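CELL WALL surface anchor family protein (Streptococcus pneumoniae, PDB 2Y1V) forms the shaft of the pneumococcal pilus as its major pilin, probably joining end to end into a fibre. Local coordinates at residues 14-19 / 42-47; 49-54 / 118-123. All blocks are in the same frame, centred on the assembly; numbering follows the deposited sequence.

How the interactions relate
Both interactions lie in the N-terminal part of the pilin. Their centres are about 17 Å apart. Along the chain interaction 1 is complete by residue 47, and interaction 2 begins two residues later; the short link from strand 45-47 to strand 52-57 carries the chain from one to the other. They also touch directly: Leu-15 CD1 lies 3.2 Å from Tyr-122 OH, a packing contact. Interaction 1 is a regular antiparallel strand pair, whereas interaction 2 ties a loop to the start of a strand. Neither includes a nickel ligand; the residues at the nickel sites, such as Asp-280 and Asp-410, come much later in the sequence.

Interaction 1: residues 14-19 / 42-47; sequences LLATDG and PANAKE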
ATOM      1  N   LEU A  14     -13.831   4.194  33.876  1.00 46.05           N
ATOM      2  CA  LEU A  14     -14.521   2.944  33.653  1.00 46.98           C
ATOM      3  C   LEU A  14     -14.825   2.717  32.176  1.00 46.67           C
ATOM      4  O   LEU A  14     -15.230   3.632  31.462  1.00 45.49           O
ATOM      5  CB  LEU A  14     -15.812   2.915  34.477  1.00 47.58           C
ATOM      6  CG  LEU A  14     -15.758   2.305  35.885  1.00 46.48           C
ATOM      7  CD1 LEU A  14     -14.404   2.491  36.564  1.00 45.24           C
ATOM      8  CD2 LEU A  14     -16.906   2.831  36.757  1.00 39.39           C
ATOM      9  N   LEU A  15     -14.617   1.486  31.729  1.00 47.14           N
ATOM     10  CA  LEU A  15     -14.971   1.082  30.379  1.00 47.80           C
ATOM     11  C   LEU A  15     -16.211   0.172  30.389  1.00 48.98           C
ATOM     12  O   LEU A  15     -16.227  -0.855  31.072  1.00 49.46           O
ATOM     13  CB  LEU A  15     -13.795   0.329  29.772  1.00 47.15           C
ATOM     14  CG  LEU A  15     -13.696   0.220  28.256  1.00 46.22           C
ATOM     15  CD1 LEU A  15     -12.452  -0.552  27.960  1.00 44.94           C
ATOM     16  CD2 LEU A  15     -14.899  -0.491  27.674  1.00 47.51           C
ATOM     17  N   ALA A  16     -17.256   0.540  29.651  1.00 49.63           N
ATOM     18  CA  ALA A  16     -18.392  -0.370  29.492  1.00 50.98           C
ATOM     19  C   ALA A  16     -18.073  -1.461  28.467  1.00 52.91           C
ATOM     20  O   ALA A  16     -18.098  -1.213  27.267  1.00 51.66           O
ATOM     21  CB  ALA A  16     -19.620   0.381  29.096  1.00 50.69           C
ATOM     22  N   THR A  17     -17.770  -2.669  28.943  1.00 56.19           N
ATOM     23  CA  THR A  17     -17.396  -3.771  28.043  1.00 58.66           C
ATOM     24  C   THR A  17     -18.518  -4.131  27.068  1.00 60.68           C
ATOM     25  O   THR A  17     -18.271  -4.619  25.969  1.00 62.36           O
ATOM     26  CB  THR A  17     -16.925  -5.025  28.806  1.00 59.80           C
ATOM     27  OG1 THR A  17     -18.021  -5.590  29.532  1.00 58.68           O
ATOM     28  CG2 THR A  17     -15.781  -4.673  29.774  1.00 57.60           C
ATOM     29  N   ASP A  18     -19.754  -3.899  27.476  1.00 62.70           N
ATOM     30  CA  ASP A  18     -20.866  -3.978  26.548  1.00 64.20           C
ATOM     31  C   ASP A  18     -20.982  -2.590  25.912  1.00 63.35           C
ATOM     32  O   ASP A  18     -19.979  -1.930  25.671  1.00 60.99           O
ATOM     33  CB  ASP A  18     -22.153  -4.397  27.267  1.00 64.38           C
ATOM     34  CG  ASP A  18     -22.648  -3.343  28.261  1.00 68.56           C
ATOM     35  OD1 ASP A  18     -21.896  -2.378  28.534  1.00 67.61           O
ATOM     36  OD2 ASP A  18     -23.795  -3.476  28.765  1.00 70.18           O
ATOM     37  N   GLY A  19     -22.195  -2.136  25.640  1.00 64.67           N
ATOM     38  CA  GLY A  19     -22.360  -0.765  25.162  1.00 66.36           C
ATOM     39  C   GLY A  19     -23.030   0.104  26.207  1.00 66.98           C
ATOM     40  O   GLY A  19     -23.319   1.284  25.967  1.00 67.89           O
ATOM     41  N   PRO A  42     -19.541  -2.972  38.903  1.00 63.12           N
ATOM     42  CA  PRO A  42     -20.513  -3.725  38.128  1.00 63.28           C
ATOM     43  C   PRO A  42     -19.803  -4.760  37.261  1.00 64.33           C
ATOM     44  O   PRO A  42     -18.634  -4.579  36.931  1.00 64.79           O
ATOM     45  CB  PRO A  42     -21.162  -2.643  37.262  1.00 62.47           C
ATOM     46  CG  PRO A  42     -21.106  -1.426  38.120  1.00 59.69           C
ATOM     47  CD  PRO A  42     -19.766  -1.518  38.799  1.00 61.61           C
ATOM     48  N   ALA A  43     -20.492  -5.840  36.905  1.00 65.74           N
ATOM     49  CA  ALA A  43     -19.874  -6.884  36.088  1.00 67.00           C
ATOM     50  C   ALA A  43     -19.634  -6.360  34.677  1.00 65.96           C
ATOM     51  O   ALA A  43     -18.924  -6.960  33.879  1.00 67.13           O
ATOM     52  CB  ALA A  43     -20.761  -8.132  36.050  1.00 68.79           C
ATOM     53  N   ASN A  44     -20.227  -5.212  34.398  1.00 64.82           N
ATOM     54  CA  ASN A  44     -20.255  -4.640  33.065  1.00 63.71           C
ATOM     55  C   ASN A  44     -19.127  -3.632  32.809  1.00 62.10           C
ATOM     56  O   ASN A  44     -18.879  -3.239  31.667  1.00 61.33           O
ATOM     57  CB  ASN A  44     -21.617  -3.962  32.872  1.00 63.23           C
ATOM     58  CG  ASN A  44     -21.602  -2.925  31.773  1.00 68.04           C
ATOM     59  OD1 ASN A  44     -20.985  -3.128  30.723  1.00 71.36           O
ATOM     60  ND2 ASN A  44     -22.285  -1.805  32.003  1.00 67.45           N
ATOM     61  N   ALA A  45     -18.451  -3.205  33.870  1.00 60.02           N
ATOM     62  CA  ALA A  45     -17.476  -2.139  33.742  1.00 57.17           C
ATOM     63  C   ALA A  45     -16.090  -2.613  34.109  1.00 56.37           C
ATOM     64  O   ALA A  45     -15.936  -3.522  34.907  1.00 55.45           O
ATOM     65  CB  ALA A  45     -17.872  -0.959  34.600  1.00 57.45           C
ATOM     66  N   LYS A  46     -15.083  -1.984  33.515  1.00 55.11           N
ATOM     67  CA  LYS A  46     -13.697  -2.315  33.807  1.00 55.81           C
ATOM     68  C   LYS A  46     -12.884  -1.032  33.980  1.00 54.08           C
ATOM     69  O   LYS A  46     -13.141  -0.034  33.311  1.00 53.30           O
ATOM     70  CB  LYS A  46     -13.117  -3.177  32.685  1.00 56.08           C
ATOM     71  CG  LYS A  46     -11.805  -3.855  33.033  1.00 59.95           C
ATOM     72  CD  LYS A  46     -11.210  -4.553  31.814  1.00 64.73           C
ATOM     73  CE  LYS A  46      -9.684  -4.590  31.891  1.00 67.71           C
ATOM     74  NZ  LYS A  46      -9.101  -3.218  32.077  1.00 65.20           N
ATOM     75  N   GLU A  47     -11.918  -1.048  34.884  1.00 52.53           N
ATOM     76  CA  GLU A  47     -11.098   0.128  35.093  1.00 53.57           C
ATOM     77  C   GLU A  47      -9.809   0.085  34.270  1.00 52.33           C
ATOM     78  O   GLU A  47      -9.028  -0.862  34.359  1.00 51.77           O
ATOM     79  CB  GLU A  47     -10.775   0.320  36.573  1.00 54.96           C
ATOM     80  CG  GLU A  47      -9.979   1.594  36.844  1.00 57.76           C
ATOM     81  CD  GLU A  47      -9.820   1.863  38.317  1.00 61.67           C
ATOM     82  OE1 GLU A  47     -10.319   1.040  39.114  1.00 65.93           O
ATOM     83  OE2 GLU A  47      -9.203   2.893  38.676  1.00 60.95           O
TER
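Asn-44 meets Thr-17 and Asp-18 where a type I beta turn, Pro-42 to Ala-45, leads into strand 45-47. Asn-44 O takes two donors from Thr-17. The backbone N of Thr-17 lies 3.0 Å from Asn-44 O and points almost straight down its C=O bond. Thr-17 OG1 is 3.3 Å from Asn-44 O and sits above the carbonyl plane, off the lone pairs. With chi1 at 67°, Thr-17 OG1 lies between the backbone N and the carbonyl carbon, on the side of this oxygen. The Asn-44 side chain crosses that of Asp-18 at about a right angle, with the amide and carboxylate planes 66° apart. Both are tied to Asp-20: Asn-44 ND2 bonds its O, and Asp-18 OD1 bonds its N in an Asx turn.

Ala-45 pairs with Ala-16 in the antiparallel ladder. Ala-45 CB rests 4.1 Å from Leu-14 CG on the same face. Lys-46 forms the hydrogen-bonded pair with Leu-15. Leu-15 N is 2.6 Å from Lys-46 O, in the carbonyl plane, and Lys-46 N returns a bond of 2.9 Å to Leu-15 O. Beyond the ladder, Thr-17 CG2 comes within 4.2 Å of Lys-46 CB. Glu-47 pairs with Leu-14, its CB 4.2 Å from Leu-14 CD1, and Glu-47 OE2 bonds His-12 ND1.

Strand 8-16 has 45-47 as an antiparallel partner and 149-167 as a parallel one, the latter through backbone bonds of Leu-14 with Pro-154 and Ala-16 with Asn-156. Helix 22-28 covers the Ala-16 and Ala-45 face through Ile-24, while Leu-15 packs on Ile-48 and Glu-158.

Interaction 2: residues 49-54 / 118-123; sequences AGVMFV and SLSTYV
Gly-50 O is held by two successive backbone donors of the loop 118-123, which runs along the start of strand 52-57 in a beta-sandwich domain consistent with the Cna-B type of pilins. Thr-121 N lies 2.9 Å from Gly-50 O, with an N-H...O angle of 165°. Tyr-122 N lies 3.0 Å from the same Gly-50 O, but its bond is more bent, at 140°. Both donors are tilted from the carbonyl plane. Gly-50 has a positive phi, and Thr-121 OG1 lies 3.5 Å from its CA, so the lack of a side chain suits the close approach.

Two residues on from Gly-50, the acceptor is a side chain. Ser-120 OG accepts from Met-52 N at 2.9 Å and in turn bonds Ile-116 O. Its position beside its own backbone N, chi1 -63°, brings it between these two partners. The loop is thereby fixed to both strand 52-57 and the residue just after strand 109-115.

Apolar contacts lie around these bonds. Val-51 CG2 is 4.2 Å from Tyr-122 CB. Selenomethionine Met-52 points toward the loop and bends at chi2 and chi3; its CB lies 3.5 Å from Leu-119 O, and its CG 4.3 Å from Leu-119 CB.

Further out, Thr-94 bonds the backbone of Gly-50 and Val-51. Phe-53 turns away from the loop to Val-11 and Lys-13 of strand 8-16, in the facing sheet. The Tyr-122 ring runs on past Ala-49 to Ile-48, and its OH bonds Glu-158 OE1.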
ATOM      1  N   ALA A  49      -6.203   2.065  32.667  1.00 47.10           N
ATOM      2  CA  ALA A  49      -5.138   3.034  32.814  1.00 46.34           C
ATOM      3  C   ALA A  49      -4.874   3.696  31.476  1.00 45.57           C
ATOM      4  O   ALA A  49      -5.345   3.227  30.433  1.00 42.69           O
ATOM      5  CB  ALA A  49      -3.875   2.348  33.289  1.00 47.75           C
ATOM      6  N   GLY A  50      -4.078   4.763  31.518  1.00 45.19           N
ATOM      7  CA  GLY A  50      -3.659   5.463  30.322  1.00 44.31           C
ATOM      8  C   GLY A  50      -4.679   6.421  29.751  1.00 43.88           C
ATOM      9  O   GLY A  50      -4.643   6.715  28.565  1.00 46.50           O
ATOM     10  N   VAL A  51      -5.591   6.911  30.581  1.00 42.87           N
ATOM     11  CA  VAL A  51      -6.514   7.954  30.160  1.00 41.69           C
ATOM     12  C   VAL A  51      -6.104   9.244  30.867  1.00 42.90           C
ATOM     13  O   VAL A  51      -5.866   9.232  32.069  1.00 41.07           O
ATOM     14  CB  VAL A  51      -7.978   7.555  30.483  1.00 43.25           C
ATOM     15  CG1 VAL A  51      -8.938   8.703  30.289  1.00 37.96           C
ATOM     16  CG2 VAL A  51      -8.392   6.359  29.635  1.00 41.35           C
HETATM   17  N   MSE A  52      -5.999  10.346  30.116  1.00 44.40           N
HETATM   18  CA  MSE A  52      -5.575  11.639  30.683  1.00 43.69           C
HETATM   19  C   MSE A  52      -6.730  12.504  31.176  1.00 42.54           C
HETATM   20  O   MSE A  52      -7.719  12.729  30.454  1.00 40.83           O
HETATM   21  CB  MSE A  52      -4.767  12.453  29.666  1.00 44.54           C
HETATM   22  CG  MSE A  52      -4.351  13.836  30.190  1.00 50.28           C
HETATM   23 SE   MSE A  52      -2.798  13.725  31.395  1.00 73.69          SE
HETATM   24  CE  MSE A  52      -1.370  13.895  30.052  1.00 55.54           C
ATOM     25  N   PHE A  53      -6.574  13.018  32.393  1.00 41.62           N
ATOM     26  CA  PHE A  53      -7.582  13.862  33.028  1.00 40.96           C
ATOM     27  C   PHE A  53      -6.989  15.184  33.480  1.00 42.00           C
ATOM     28  O   PHE A  53      -5.884  15.234  34.043  1.00 43.50           O
ATOM     29  CB  PHE A  53      -8.256  13.124  34.190  1.00 40.46           C
ATOM     30  CG  PHE A  53      -9.385  12.224  33.758  1.00 38.98           C
ATOM     31  CD1 PHE A  53     -10.678  12.737  33.552  1.00 34.89           C
ATOM     32  CD2 PHE A  53      -9.152  10.882  33.524  1.00 34.41           C
ATOM     33  CE1 PHE A  53     -11.719  11.914  33.142  1.00 29.13           C
ATOM     34  CE2 PHE A  53     -10.160  10.051  33.116  1.00 33.19           C
ATOM     35  CZ  PHE A  53     -11.464  10.567  32.910  1.00 37.95           C
ATOM     36  N   VAL A  54      -7.709  16.266  33.209  1.00 41.85           N
ATOM     37  CA  VAL A  54      -7.205  17.592  33.518  1.00 41.77           C
ATOM     38  C   VAL A  54      -8.292  18.398  34.177  1.00 42.48           C
ATOM     39  O   VAL A  54      -9.475  18.240  33.870  1.00 42.08           O
ATOM     40  CB  VAL A  54      -6.646  18.333  32.270  1.00 41.69           C
ATOM     41  CG1 VAL A  54      -7.744  18.718  31.359  1.00 40.59           C
ATOM     42  CG2 VAL A  54      -5.891  19.584  32.682  1.00 37.60           C
ATOM     43  N   SER A 118      -6.853  13.188  23.174  1.00 37.82           N
ATOM     44  CA  SER A 118      -5.727  13.511  22.360  1.00 38.58           C
ATOM     45  C   SER A 118      -4.386  13.365  23.083  1.00 37.03           C
ATOM     46  O   SER A 118      -3.348  13.437  22.449  1.00 36.16           O
ATOM     47  CB  SER A 118      -5.895  14.943  21.854  1.00 39.17           C
ATOM     48  OG  SER A 118      -5.109  15.130  20.694  1.00 44.01           O
ATOM     49  N   LEU A 119      -4.416  13.153  24.397  1.00 37.99           N
ATOM     50  CA  LEU A 119      -3.198  13.035  25.217  1.00 38.07           C
ATOM     51  C   LEU A 119      -3.151  11.754  26.066  1.00 39.02           C
ATOM     52  O   LEU A 119      -2.508  11.693  27.105  1.00 38.75           O
ATOM     53  CB  LEU A 119      -3.091  14.241  26.146  1.00 38.24           C
ATOM     54  CG  LEU A 119      -2.892  15.648  25.576  1.00 40.03           C
ATOM     55  CD1 LEU A 119      -3.003  16.651  26.717  1.00 39.79           C
ATOM     56  CD2 LEU A 119      -1.539  15.803  24.876  1.00 34.38           C
ATOM     57  N   SER A 120      -3.859  10.728  25.634  1.00 41.63           N
ATOM     58  CA  SER A 120      -3.916   9.489  26.393  1.00 40.88           C
ATOM     59  C   SER A 120      -3.046   8.437  25.707  1.00 41.55           C
ATOM     60  O   SER A 120      -2.473   8.689  24.651  1.00 41.40           O
ATOM     61  CB  SER A 120      -5.372   9.034  26.504  1.00 39.12           C
ATOM     62  OG  SER A 120      -6.136  10.001  27.235  1.00 36.49           O
ATOM     63  N   THR A 121      -2.934   7.265  26.308  1.00 41.21           N
ATOM     64  CA  THR A 121      -2.166   6.217  25.699  1.00 41.30           C
ATOM     65  C   THR A 121      -2.994   4.949  25.558  1.00 41.41           C
ATOM     66  O   THR A 121      -2.580   3.994  24.893  1.00 41.42           O
ATOM     67  CB  THR A 121      -0.889   5.937  26.521  1.00 41.92           C
ATOM     68  OG1 THR A 121      -1.259   5.448  27.819  1.00 43.21           O
ATOM     69  CG2 THR A 121      -0.056   7.225  26.668  1.00 39.31           C
ATOM     70  N   TYR A 122      -4.172   4.939  26.168  1.00 41.73           N
ATOM     71  CA  TYR A 122      -4.969   3.705  26.204  1.00 42.56           C
ATOM     72  C   TYR A 122      -5.223   3.161  24.823  1.00 42.02           C
ATOM     73  O   TYR A 122      -5.426   3.923  23.872  1.00 42.68           O
ATOM     74  CB  TYR A 122      -6.293   3.881  26.946  1.00 39.69           C
ATOM     75  CG  TYR A 122      -7.139   2.639  26.909  1.00 40.75           C
ATOM     76  CD1 TYR A 122      -6.874   1.553  27.754  1.00 42.89           C
ATOM     77  CD2 TYR A 122      -8.197   2.537  26.026  1.00 37.96           C
ATOM     78  CE1 TYR A 122      -7.646   0.406  27.707  1.00 42.87           C
ATOM     79  CE2 TYR A 122      -8.961   1.405  25.971  1.00 42.07           C
ATOM     80  CZ  TYR A 122      -8.702   0.347  26.808  1.00 42.35           C
ATOM     81  OH  TYR A 122      -9.511  -0.767  26.722  1.00 43.86           O
ATOM     82  N   VAL A 123      -5.208   1.837  24.725  1.00 42.66           N
ATOM     83  CA  VAL A 123      -5.478   1.132  23.484  1.00 43.28           C
ATOM     84  C   VAL A 123      -6.179  -0.158  23.843  1.00 45.94           C
ATOM     85  O   VAL A 123      -5.644  -0.979  24.585  1.00 46.26           O
ATOM     86  CB  VAL A 123      -4.175   0.748  22.737  1.00 43.61           C
ATOM     87  CG1 VAL A 123      -4.498   0.047  21.416  1.00 42.69           C
ATOM     88  CG2 VAL A 123      -3.307   1.959  22.502  1.00 41.25           C
TER